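Long-range contact in transcriptional activator PlcR protein (Bacillus thuringiensis, PDB 3U3W), which activates transcription as a quorum-sensing virulence regulator, binding DNA through a helix-turn-helix domain when complexed with the signal peptide PapR: residues 6-17 and 56-67. Residues are numbered along the deposited sequence; the frame is centred on the assembly and turned at random.
Sequences LGSEIKKIRVLR and LQIPIIHFYEVL
Leu6 and Leu67 bring one end of the contact together, Arg14 and Leu56 the other, as the axes of helices 6-16 and 61-65 pass 10.1 Å apart with 136° between their directions. This packs helix 61-65 and the turn before it onto helix 6-16 within the helix-turn-helix domain. The Phe63 ring reaches toward helix 6-16. Leu6 CD1 meets Phe63 CD1 at 3.5 Å, the two side chains crossing at about a right angle, and Ile10 CG1 packs against Phe63 CE1. Ile13 and Ile58 meet tip to tip, their CD1 atoms 3.8 Å apart. Leu56 CD2 lies 3.9 Å from Arg14 CA. The guanidinium of Arg14 leads away, to Glu38 and a DNA phosphate.

His62 NE2 donates to Glu9 OE2 at 2.7 Å, nearly straight at 160°. Glu9 OE2 lies close to the ring plane of His62; the N-H reaches it on the anti side, tilted well out of the carboxylate plane. Glu9 has CG anti to the backbone N (chi1 -173°) and bends at chi2, which turns the carboxylate to the imidazole. Arg17 NE donates to Leu56 O at 3.1 Å from above the carbonyl plane; NH2 adds a weak second bond.

Arg17, in the loop after helix 6-16, thus holds the Leu56 carbonyl just before the Schellman motif at Gln57. The carboxylate would probably favour a protonated His62, while Lys12, which makes a long salt bridge to Glu9, may temper this.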
ATOM      1  N   LEU A   6     -12.560 -20.437  -9.740  1.00 46.55           N
ATOM      2  CA  LEU A   6     -11.187 -20.616  -9.254  1.00 53.54           C
ATOM      3  C   LEU A   6     -10.377 -21.462 -10.229  1.00 51.62           C
ATOM      4  O   LEU A   6      -9.282 -21.076 -10.635  1.00 42.33           O
ATOM      5  CB  LEU A   6     -11.160 -21.273  -7.868  1.00 51.25           C
ATOM      6  CG  LEU A   6      -9.771 -21.605  -7.303  1.00 48.18           C
ATOM      7  CD1 LEU A   6      -8.878 -20.382  -7.291  1.00 47.47           C
ATOM      8  CD2 LEU A   6      -9.861 -22.197  -5.902  1.00 47.62           C
ATOM      9  N   GLY A   7     -10.941 -22.610 -10.605  1.00 54.27           N
ATOM     10  CA  GLY A   7     -10.295 -23.540 -11.513  1.00 42.20           C
ATOM     11  C   GLY A   7      -9.727 -22.928 -12.780  1.00 50.13           C
ATOM     12  O   GLY A   7      -8.548 -23.115 -13.086  1.00 41.84           O
ATOM     13  N   SER A   8     -10.554 -22.199 -13.526  1.00 41.89           N
ATOM     14  CA  SER A   8     -10.106 -21.650 -14.803  1.00 50.15           C
ATOM     15  C   SER A   8      -9.207 -20.424 -14.650  1.00 37.32           C
ATOM     16  O   SER A   8      -8.463 -20.077 -15.558  1.00 51.73           O
ATOM     17  CB  SER A   8     -11.288 -21.349 -15.724  1.00 48.18           C
ATOM     18  OG  SER A   8     -12.324 -20.703 -15.016  1.00 44.92           O
ATOM     19  N   GLU A   9      -9.286 -19.768 -13.503  1.00 45.60           N
ATOM     20  CA  GLU A   9      -8.337 -18.718 -13.170  1.00 51.52           C
ATOM     21  C   GLU A   9      -6.938 -19.319 -12.978  1.00 51.34           C
ATOM     22  O   GLU A   9      -5.929 -18.771 -13.436  1.00 48.39           O
ATOM     23  CB  GLU A   9      -8.792 -17.969 -11.917  1.00 51.13           C
ATOM     24  CG  GLU A   9      -7.959 -16.738 -11.589  1.00 57.78           C
ATOM     25  CD  GLU A   9      -8.078 -15.645 -12.644  1.00 68.32           C
ATOM     26  OE1 GLU A   9      -8.942 -15.767 -13.543  1.00 64.55           O
ATOM     27  OE2 GLU A   9      -7.306 -14.664 -12.572  1.00 64.62           O
ATOM     28  N   ILE A  10      -6.879 -20.466 -12.317  1.00 44.55           N
ATOM     29  CA  ILE A  10      -5.610 -21.172 -12.175  1.00 43.80           C
ATOM     30  C   ILE A  10      -5.074 -21.677 -13.523  1.00 47.80           C
ATOM     31  O   ILE A  10      -3.875 -21.589 -13.791  1.00 52.39           O
ATOM     32  CB  ILE A  10      -5.718 -22.330 -11.152  1.00 49.90           C
ATOM     33  CG1 ILE A  10      -5.807 -21.763  -9.727  1.00 39.01           C
ATOM     34  CG2 ILE A  10      -4.539 -23.289 -11.284  1.00 37.62           C
ATOM     35  CD1 ILE A  10      -5.940 -22.814  -8.650  1.00 48.33           C
ATOM     36  N   LYS A  11      -5.966 -22.199 -14.364  1.00 45.14           N
ATOM     37  CA  LYS A  11      -5.596 -22.721 -15.682  1.00 42.95           C
ATOM     38  C   LYS A  11      -5.173 -21.595 -16.618  1.00 51.99           C
ATOM     39  O   LYS A  11      -4.209 -21.720 -17.373  1.00 51.16           O
ATOM     40  CB  LYS A  11      -6.774 -23.481 -16.298  1.00 51.43           C
ATOM     41  CG  LYS A  11      -6.592 -23.903 -17.766  1.00 57.70           C
ATOM     42  CD  LYS A  11      -7.768 -24.777 -18.211  1.00 65.54           C
ATOM     43  CE  LYS A  11      -7.557 -25.405 -19.586  1.00 65.46           C
ATOM     44  NZ  LYS A  11      -7.989 -24.513 -20.696  1.00 68.55           N
ATOM     45  N   LYS A  12      -5.916 -20.498 -16.561  1.00 46.79           N
ATOM     46  CA  LYS A  12      -5.626 -19.309 -17.348  1.00 52.60           C
ATOM     47  C   LYS A  12      -4.228 -18.773 -17.043  1.00 53.42           C
ATOM     48  O   LYS A  12      -3.462 -18.469 -17.957  1.00 44.18           O
ATOM     49  CB  LYS A  12      -6.705 -18.246 -17.084  1.00 53.40           C
ATOM     50  CG  LYS A  12      -6.394 -16.831 -17.571  1.00 67.37           C
ATOM     51  CD  LYS A  12      -7.687 -16.010 -17.672  1.00 83.59           C
ATOM     52  CE  LYS A  12      -7.427 -14.508 -17.787  1.00 94.46           C
ATOM     53  NZ  LYS A  12      -7.127 -13.868 -16.467  1.00 86.95           N
ATOM     54  N   ILE A  13      -3.897 -18.673 -15.755  1.00 45.40           N
ATOM     55  CA  ILE A  13      -2.611 -18.124 -15.336  1.00 52.08           C
ATOM     56  C   ILE A  13      -1.454 -19.108 -15.557  1.00 50.88           C
ATOM     57  O   ILE A  13      -0.324 -18.695 -15.820  1.00 59.01           O
ATOM     58  CB  ILE A  13      -2.648 -17.649 -13.856  1.00 49.95           C
ATOM     59  CG1 ILE A  13      -3.780 -16.649 -13.647  1.00 45.58           C
ATOM     60  CG2 ILE A  13      -1.324 -17.025 -13.458  1.00 48.96           C
ATOM     61  CD1 ILE A  13      -3.993 -16.264 -12.212  1.00 47.02           C
ATOM     62  N   ARG A  14      -1.739 -20.406 -15.454  1.00 48.55           N
ATOM     63  CA  ARG A  14      -0.734 -21.427 -15.749  1.00 53.71           C
ATOM     64  C   ARG A  14      -0.360 -21.441 -17.226  1.00 54.34           C
ATOM     65  O   ARG A  14       0.807 -21.585 -17.561  1.00 50.99           O
ATOM     66  CB  ARG A  14      -1.202 -22.829 -15.337  1.00 56.57           C
ATOM     67  CG  ARG A  14      -0.295 -23.934 -15.881  1.00 55.54           C
ATOM     68  CD  ARG A  14      -0.744 -25.336 -15.498  1.00 54.29           C
ATOM     69  NE  ARG A  14      -2.071 -25.674 -16.005  1.00 52.96           N
ATOM     70  CZ  ARG A  14      -2.348 -25.974 -17.273  1.00 60.87           C
ATOM     71  NH1 ARG A  14      -3.596 -26.279 -17.624  1.00 42.45           N
ATOM     72  NH2 ARG A  14      -1.384 -25.966 -18.191  1.00 53.10           N
ATOM     73  N   VAL A  15      -1.356 -21.313 -18.103  1.00 50.41           N
ATOM     74  CA  VAL A  15      -1.098 -21.273 -19.539  1.00 57.00           C
ATOM     75  C   VAL A  15      -0.332 -19.995 -19.865  1.00 53.03           C
ATOM     76  O   VAL A  15       0.631 -20.001 -20.632  1.00 50.24           O
ATOM     77  CB  VAL A  15      -2.409 -21.320 -20.367  1.00 54.32           C
ATOM     78  CG1 VAL A  15      -2.112 -21.178 -21.853  1.00 57.20           C
ATOM     79  CG2 VAL A  15      -3.171 -22.606 -20.099  1.00 49.29           C
ATOM     80  N   LEU A  16      -0.771 -18.898 -19.256  1.00 52.36           N
ATOM     81  CA  LEU A  16      -0.135 -17.598 -19.424  1.00 56.45           C
ATOM     82  C   LEU A  16       1.335 -17.629 -19.001  1.00 63.35           C
ATOM     83  O   LEU A  16       2.138 -16.813 -19.453  1.00 50.09           O
ATOM     84  CB  LEU A  16      -0.888 -16.563 -18.596  1.00 55.50           C
ATOM     85  CG  LEU A  16      -0.782 -15.093 -18.983  1.00 60.70           C
ATOM     86  CD1 LEU A  16      -1.439 -14.841 -20.333  1.00 51.32           C
ATOM     87  CD2 LEU A  16      -1.442 -14.253 -17.907  1.00 65.21           C
ATOM     88  N   ARG A  17       1.677 -18.568 -18.123  1.00 63.18           N
ATOM     89  CA  ARG A  17       3.044 -18.695 -17.634  1.00 56.03           C
ATOM     90  C   ARG A  17       3.810 -19.770 -18.385  1.00 56.66           C
ATOM     91  O   ARG A  17       4.993 -19.988 -18.125  1.00 60.94           O
ATOM     92  CB  ARG A  17       3.058 -19.012 -16.138  1.00 56.27           C
ATOM     93  CG  ARG A  17       2.510 -17.906 -15.257  1.00 65.63           C
ATOM     94  CD  ARG A  17       3.536 -16.807 -14.973  1.00 57.68           C
ATOM     95  NE  ARG A  17       3.032 -15.882 -13.959  1.00 53.86           N
ATOM     96  CZ  ARG A  17       2.340 -14.778 -14.229  1.00 60.13           C
ATOM     97  NH1 ARG A  17       2.080 -14.444 -15.491  1.00 49.43           N
ATOM     98  NH2 ARG A  17       1.913 -14.003 -13.237  1.00 45.60           N
ATOM     99  N   LEU A  56       3.118 -19.531  -9.385  1.00 50.47           N
ATOM    100  CA  LEU A  56       2.500 -18.693 -10.408  1.00 41.30           C
ATOM    101  C   LEU A  56       2.701 -17.204 -10.116  1.00 49.00           C
ATOM    102  O   LEU A  56       2.345 -16.352 -10.929  1.00 52.19           O
ATOM    103  CB  LEU A  56       1.009 -19.001 -10.536  1.00 47.94           C
ATOM    104  CG  LEU A  56       0.565 -20.413 -10.921  1.00 44.34           C
ATOM    105  CD1 LEU A  56      -0.947 -20.539 -10.804  1.00 43.06           C
ATOM    106  CD2 LEU A  56       1.013 -20.761 -12.316  1.00 43.16           C
ATOM    107  N   GLN A  57       3.281 -16.899  -8.959  1.00 42.23           N
ATOM    108  CA  GLN A  57       3.519 -15.514  -8.548  1.00 51.28           C
ATOM    109  C   GLN A  57       2.217 -14.731  -8.489  1.00 49.76           C
ATOM    110  O   GLN A  57       2.065 -13.703  -9.133  1.00 50.62           O
ATOM    111  CB  GLN A  57       4.530 -14.823  -9.471  1.00 41.99           C
ATOM    112  CG  GLN A  57       5.923 -15.481  -9.467  1.00 59.64           C
ATOM    113  CD  GLN A  57       6.924 -14.799 -10.408  1.00 63.02           C
ATOM    114  OE1 GLN A  57       7.097 -15.212 -11.558  1.00 56.18           O
ATOM    115  NE2 GLN A  57       7.591 -13.756  -9.914  1.00 42.00           N
ATOM    116  N   ILE A  58       1.272 -15.235  -7.712  1.00 57.89           N
ATOM    117  CA  ILE A  58      -0.018 -14.582  -7.559  1.00 51.52           C
ATOM    118  C   ILE A  58      -0.319 -14.412  -6.076  1.00 48.33           C
ATOM    119  O   ILE A  58      -0.270 -15.388  -5.325  1.00 40.72           O
ATOM    120  CB  ILE A  58      -1.135 -15.417  -8.207  1.00 46.07           C
ATOM    121  CG1 ILE A  58      -0.857 -15.628  -9.703  1.00 47.20           C
ATOM    122  CG2 ILE A  58      -2.505 -14.789  -7.928  1.00 44.04           C
ATOM    123  CD1 ILE A  58      -1.129 -14.411 -10.598  1.00 45.21           C
ATOM    124  N   PRO A  59      -0.603 -13.170  -5.643  1.00 49.54           N
ATOM    125  CA  PRO A  59      -1.052 -12.938  -4.266  1.00 52.47           C
ATOM    126  C   PRO A  59      -2.213 -13.871  -3.968  1.00 49.29           C
ATOM    127  O   PRO A  59      -3.152 -13.993  -4.762  1.00 49.19           O
ATOM    128  CB  PRO A  59      -1.532 -11.484  -4.287  1.00 45.23           C
ATOM    129  CG  PRO A  59      -0.768 -10.860  -5.391  1.00 60.30           C
ATOM    130  CD  PRO A  59      -0.575 -11.929  -6.433  1.00 54.75           C
ATOM    131  N   ILE A  60      -2.138 -14.544  -2.835  1.00 47.67           N
ATOM    132  CA  ILE A  60      -3.090 -15.600  -2.529  1.00 51.75           C
ATOM    133  C   ILE A  60      -4.526 -15.077  -2.430  1.00 47.88           C
ATOM    134  O   ILE A  60      -5.472 -15.806  -2.716  1.00 42.57           O
ATOM    135  CB  ILE A  60      -2.677 -16.372  -1.259  1.00 50.49           C
ATOM    136  CG1 ILE A  60      -1.272 -16.971  -1.442  1.00 69.34           C
ATOM    137  CG2 ILE A  60      -3.664 -17.474  -0.957  1.00 49.77           C
ATOM    138  CD1 ILE A  60      -0.113 -15.948  -1.490  1.00 75.07           C
ATOM    139  N   ILE A  61      -4.687 -13.812  -2.045  1.00 43.43           N
ATOM    140  CA  ILE A  61      -6.029 -13.242  -1.877  1.00 45.62           C
ATOM    141  C   ILE A  61      -6.770 -13.244  -3.217  1.00 49.05           C
ATOM    142  O   ILE A  61      -8.000 -13.247  -3.267  1.00 45.84           O
ATOM    143  CB  ILE A  61      -5.988 -11.803  -1.245  1.00 57.58           C
ATOM    144  CG1 ILE A  61      -7.400 -11.260  -0.985  1.00 40.33           C
ATOM    145  CG2 ILE A  61      -5.191 -10.827  -2.114  1.00 44.57           C
ATOM    146  CD1 ILE A  61      -8.211 -12.053   0.015  1.00 48.68           C
ATOM    147  N   HIS A  62      -6.004 -13.273  -4.303  1.00 51.32           N
ATOM    148  CA  HIS A  62      -6.590 -13.304  -5.631  1.00 45.65           C
ATOM    149  C   HIS A  62      -7.477 -14.523  -5.836  1.00 46.35           C
ATOM    150  O   HIS A  62      -8.550 -14.429  -6.418  1.00 44.83           O
ATOM    151  CB  HIS A  62      -5.513 -13.272  -6.708  1.00 39.00           C
ATOM    152  CG  HIS A  62      -6.063 -13.292  -8.098  1.00 53.11           C
ATOM    153  ND1 HIS A  62      -6.974 -12.360  -8.550  1.00 54.21           N
ATOM    154  CD2 HIS A  62      -5.850 -14.139  -9.132  1.00 52.58           C
ATOM    155  CE1 HIS A  62      -7.289 -12.625  -9.803  1.00 53.05           C
ATOM    156  NE2 HIS A  62      -6.618 -13.696 -10.184  1.00 60.90           N
ATOM    157  N   PHE A  63      -7.029 -15.676  -5.370  1.00 41.61           N
ATOM    158  CA  PHE A  63      -7.813 -16.878  -5.582  1.00 44.00           C
ATOM    159  C   PHE A  63      -9.063 -16.877  -4.716  1.00 48.45           C
ATOM    160  O   PHE A  63     -10.097 -17.438  -5.086  1.00 44.57           O
ATOM    161  CB  PHE A  63      -6.957 -18.117  -5.366  1.00 44.86           C
ATOM    162  CG  PHE A  63      -5.800 -18.192  -6.302  1.00 44.65           C
ATOM    163  CD1 PHE A  63      -6.012 -18.341  -7.659  1.00 49.49           C
ATOM    164  CD2 PHE A  63      -4.506 -18.078  -5.839  1.00 45.16           C
ATOM    165  CE1 PHE A  63      -4.951 -18.394  -8.531  1.00 47.43           C
ATOM    166  CE2 PHE A  63      -3.440 -18.129  -6.709  1.00 45.30           C
ATOM    167  CZ  PHE A  63      -3.661 -18.287  -8.051  1.00 47.60           C
ATOM    168  N   TYR A  64      -8.984 -16.216  -3.574  1.00 46.87           N
ATOM    169  CA  TYR A  64     -10.176 -16.053  -2.768  1.00 49.54           C
ATOM    170  C   TYR A  64     -11.148 -15.054  -3.400  1.00 56.17           C
ATOM    171  O   TYR A  64     -12.353 -15.300  -3.430  1.00 55.75           O
ATOM    172  CB  TYR A  64      -9.813 -15.675  -1.339  1.00 51.57           C
ATOM    173  CG  TYR A  64      -9.304 -16.859  -0.554  1.00 62.23           C
ATOM    174  CD1 TYR A  64     -10.175 -17.647   0.193  1.00 55.02           C
ATOM    175  CD2 TYR A  64      -7.960 -17.207  -0.579  1.00 50.85           C
ATOM    176  CE1 TYR A  64      -9.719 -18.743   0.905  1.00 53.59           C
ATOM    177  CE2 TYR A  64      -7.495 -18.300   0.133  1.00 64.13           C
ATOM    178  CZ  TYR A  64      -8.380 -19.062   0.870  1.00 50.99           C
ATOM    179  OH  TYR A  64      -7.919 -20.143   1.575  1.00 63.71           O
ATOM    180  N   GLU A  65     -10.629 -13.946  -3.924  1.00 44.29           N
ATOM    181  CA  GLU A  65     -11.476 -12.947  -4.566  1.00 44.82           C
ATOM    182  C   GLU A  65     -12.361 -13.555  -5.651  1.00 55.51           C
ATOM    183  O   GLU A  65     -13.578 -13.348  -5.663  1.00 48.64           O
ATOM    184  CB  GLU A  65     -10.633 -11.815  -5.156  1.00 46.70           C
ATOM    185  CG  GLU A  65     -10.076 -10.868  -4.115  1.00 53.59           C
ATOM    186  CD  GLU A  65      -9.087  -9.873  -4.698  1.00 71.56           C
ATOM    187  OE1 GLU A  65      -8.512 -10.160  -5.774  1.00 79.47           O
ATOM    188  OE2 GLU A  65      -8.887  -8.800  -4.082  1.00 77.00           O
ATOM    189  N   VAL A  66     -11.752 -14.310  -6.558  1.00 48.77           N
ATOM    190  CA  VAL A  66     -12.492 -14.872  -7.678  1.00 51.31           C
ATOM    191  C   VAL A  66     -13.287 -16.114  -7.296  1.00 47.36           C
ATOM    192  O   VAL A  66     -13.963 -16.710  -8.130  1.00 55.15           O
ATOM    193  CB  VAL A  66     -11.562 -15.200  -8.837  1.00 40.99           C
ATOM    194  CG1 VAL A  66     -10.851 -13.935  -9.286  1.00 50.49           C
ATOM    195  CG2 VAL A  66     -10.560 -16.258  -8.415  1.00 54.95           C
ATOM    196  N   LEU A  67     -13.229 -16.489  -6.026  1.00 50.93           N
ATOM    197  CA  LEU A  67     -13.858 -17.728  -5.571  1.00 56.02           C
ATOM    198  C   LEU A  67     -15.374 -17.799  -5.799  1.00 59.42           C
ATOM    199  O   LEU A  67     -15.888 -18.833  -6.218  1.00 71.64           O
ATOM    200  CB  LEU A  67     -13.525 -17.990  -4.096  1.00 51.96           C
ATOM    201  CG  LEU A  67     -13.884 -19.369  -3.541  1.00 56.98           C
ATOM    202  CD1 LEU A  67     -13.033 -20.446  -4.191  1.00 47.90           C
ATOM    203  CD2 LEU A  67     -13.722 -19.385  -2.032  1.00 54.26           C
TER